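Local coordinates for tungsten-containing formylmethanofuran dehydrogenase 2 subunit C (PDB 5T5I), which probably serves as the FwdC subunit of a tungsten formylmethanofuran dehydrogenase complex, which reduces and fixes carbon dioxide onto methanofuran in methanogenesis, at residues A18-F26 / E82-V90. Residues are numbered along the deposited sequence; the frame is centred on the assembly and turned at random.
Sequences APNIKPDVF and EMTAGEIIV
I21 meets I88 where the short helix 23-26 and its approach close over an early turn of a right-handed parallel beta-helix, a worked example of how a segment from before a solenoid packs against one of its early turns. The carbonyl O of I21 lies 3.8 Å from I88 CD1, while the side chain of I21 touches L6 of strand 3-8. K22, the N-cap residue of the helix, runs its aliphatic stem alongside the backbone of M83, with CD 4.0 Å from M83 CA. The chain then bends at its last torsion (chi4 -89°), and the ammonium group bonds both P19 O, which it approaches from above the carbonyl plane, and Q81 O. P23 opens the helix and packs its ring into the bend between M83 and I88: CD sits 4.0 Å from M83 CE, and CG approaches A85 O at 3.4 Å, a buried carbonyl oxygen that has no hydrogen-bonding partner. G86 runs so close to this ring that a CB would collide with P23 CB, and at its backbone angles a CB would also be jammed against A85 O. D24 supplies the polar clasp. With CG anti to its carbonyl carbon (chi1 -59°), the carboxylate reaches T84 through both oxygens, gripping one residue by backbone and side chain together. The hydrogen bond from T84 N to D24 OD1 is nearly straight (3.0 Å), though the donor, on the syn side, stands 25° out of the carboxylate plane; T84 OG1 donates to the syn lone pair of D24 OD2 at 2.7 Å. An alanine here would remove both acceptors, probably leaving the amide and hydroxyl of T84 without these mates and the 83-86 bend less firmly tied to the helix. Beside the clasp, M83 CB lies 3.6 Å from D24 OD1.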
# COMPACT_ATOMS: atom_id res chain seq x y z
N ALA C 18 37.71 -40.11 -13.09
CA ALA C 18 38.33 -41.32 -12.54
C ALA C 18 37.35 -42.29 -11.88
O ALA C 18 37.51 -42.64 -10.71
CB ALA C 18 39.43 -40.90 -11.57
N PRO C 19 36.37 -42.82 -12.65
CA PRO C 19 35.45 -43.83 -12.08
C PRO C 19 36.14 -45.11 -11.63
O PRO C 19 35.59 -45.83 -10.78
CB PRO C 19 34.46 -44.07 -13.23
CG PRO C 19 35.25 -43.75 -14.47
CD PRO C 19 36.05 -42.55 -14.07
N ASN C 20 37.36 -45.40 -12.14
CA ASN C 20 38.13 -46.58 -11.72
C ASN C 20 38.75 -46.42 -10.32
O ASN C 20 39.30 -47.40 -9.81
CB ASN C 20 39.18 -46.96 -12.76
CG ASN C 20 38.60 -47.59 -14.00
OD1 ASN C 20 37.56 -48.24 -13.96
ND2 ASN C 20 39.31 -47.51 -15.12
N ILE C 21 38.68 -45.23 -9.69
CA ILE C 21 39.15 -45.08 -8.31
C ILE C 21 38.03 -45.60 -7.41
O ILE C 21 37.11 -44.87 -7.05
CB ILE C 21 39.59 -43.65 -7.92
CG1 ILE C 21 40.80 -43.23 -8.78
CG2 ILE C 21 39.97 -43.59 -6.40
CD1 ILE C 21 41.23 -41.75 -8.64
N LYS C 22 38.08 -46.89 -7.12
CA LYS C 22 37.13 -47.55 -6.24
C LYS C 22 37.69 -48.89 -5.75
O LYS C 22 38.44 -49.53 -6.48
CB LYS C 22 35.76 -47.74 -6.89
CG LYS C 22 35.73 -48.44 -8.24
CD LYS C 22 34.29 -48.80 -8.61
CE LYS C 22 34.03 -49.14 -10.06
NZ LYS C 22 33.68 -47.95 -10.88
N PRO C 23 37.31 -49.35 -4.54
CA PRO C 23 37.83 -50.64 -4.04
C PRO C 23 37.61 -51.84 -4.97
O PRO C 23 38.46 -52.73 -5.03
CB PRO C 23 37.10 -50.80 -2.70
CG PRO C 23 36.81 -49.40 -2.26
CD PRO C 23 36.44 -48.70 -3.53
N ASP C 24 36.49 -51.85 -5.75
CA ASP C 24 36.17 -52.93 -6.70
C ASP C 24 37.25 -53.12 -7.79
O ASP C 24 37.53 -54.25 -8.18
CB ASP C 24 34.81 -52.69 -7.35
CG ASP C 24 33.67 -52.61 -6.35
OD1 ASP C 24 33.54 -51.55 -5.68
OD2 ASP C 24 32.96 -53.62 -6.19
N VAL C 25 37.86 -52.02 -8.26
CA VAL C 25 38.91 -52.08 -9.28
C VAL C 25 40.26 -52.35 -8.63
O VAL C 25 41.06 -53.07 -9.21
CB VAL C 25 38.93 -50.79 -10.14
CG1 VAL C 25 40.09 -50.80 -11.14
CG2 VAL C 25 37.60 -50.61 -10.87
N PHE C 26 40.53 -51.75 -7.45
CA PHE C 26 41.81 -51.91 -6.76
C PHE C 26 41.98 -53.33 -6.24
O PHE C 26 43.12 -53.80 -6.14
CB PHE C 26 41.96 -50.87 -5.63
CG PHE C 26 42.33 -49.45 -6.05
CD1 PHE C 26 41.88 -48.92 -7.26
CD2 PHE C 26 43.03 -48.62 -5.18
CE1 PHE C 26 42.23 -47.62 -7.63
CE2 PHE C 26 43.35 -47.32 -5.56
CZ PHE C 26 42.94 -46.82 -6.77
N GLU C 82 29.69 -46.22 -8.67
CA GLU C 82 29.20 -47.61 -8.69
C GLU C 82 30.00 -48.59 -7.81
O GLU C 82 29.97 -49.80 -8.06
CB GLU C 82 29.10 -48.11 -10.15
CG GLU C 82 28.05 -47.33 -10.92
CD GLU C 82 27.97 -47.57 -12.42
OE1 GLU C 82 28.73 -48.41 -12.95
OE2 GLU C 82 27.16 -46.88 -13.07
N MET C 83 30.65 -48.10 -6.73
CA MET C 83 31.37 -48.99 -5.82
C MET C 83 30.36 -49.83 -5.02
O MET C 83 29.23 -49.39 -4.81
CB MET C 83 32.36 -48.21 -4.92
CG MET C 83 31.72 -47.34 -3.86
SD MET C 83 32.96 -46.43 -2.89
CE MET C 83 33.19 -47.53 -1.56
N THR C 84 30.75 -51.06 -4.63
CA THR C 84 29.86 -52.00 -3.92
C THR C 84 30.29 -52.30 -2.48
O THR C 84 29.48 -52.83 -1.73
CB THR C 84 29.75 -53.34 -4.68
OG1 THR C 84 30.95 -54.10 -4.49
CG2 THR C 84 29.44 -53.17 -6.18
N ALA C 85 31.55 -52.03 -2.12
CA ALA C 85 32.10 -52.35 -0.79
C ALA C 85 33.40 -51.59 -0.55
O ALA C 85 33.95 -51.00 -1.48
CB ALA C 85 32.36 -53.85 -0.68
N GLY C 86 33.90 -51.65 0.67
CA GLY C 86 35.13 -50.99 1.04
C GLY C 86 34.90 -49.54 1.40
O GLY C 86 33.77 -49.12 1.67
N GLU C 87 35.99 -48.77 1.41
CA GLU C 87 35.95 -47.39 1.85
C GLU C 87 36.90 -46.47 1.08
O GLU C 87 37.95 -46.91 0.61
CB GLU C 87 36.30 -47.41 3.35
CG GLU C 87 36.01 -46.12 4.08
CD GLU C 87 36.20 -46.15 5.59
OE1 GLU C 87 36.60 -47.21 6.13
OE2 GLU C 87 35.94 -45.11 6.22
N ILE C 88 36.49 -45.21 0.91
CA ILE C 88 37.30 -44.15 0.32
C ILE C 88 37.27 -42.96 1.31
O ILE C 88 36.19 -42.58 1.76
CB ILE C 88 36.83 -43.68 -1.08
CG1 ILE C 88 36.72 -44.87 -2.07
CG2 ILE C 88 37.77 -42.58 -1.64
CD1 ILE C 88 36.09 -44.52 -3.43
N ILE C 89 38.43 -42.39 1.62
CA ILE C 89 38.53 -41.18 2.44
C ILE C 89 39.26 -40.16 1.58
O ILE C 89 40.37 -40.45 1.15
CB ILE C 89 39.24 -41.42 3.81
CG1 ILE C 89 38.42 -42.42 4.65
CG2 ILE C 89 39.42 -40.08 4.57
CD1 ILE C 89 38.96 -42.72 6.06
N VAL C 90 38.67 -38.99 1.34
CA VAL C 90 39.32 -37.94 0.56
C VAL C 90 39.70 -36.81 1.52
O VAL C 90 38.81 -36.16 2.06
CB VAL C 90 38.47 -37.42 -0.64
CG1 VAL C 90 39.27 -36.44 -1.48
CG2 VAL C 90 37.96 -38.59 -1.49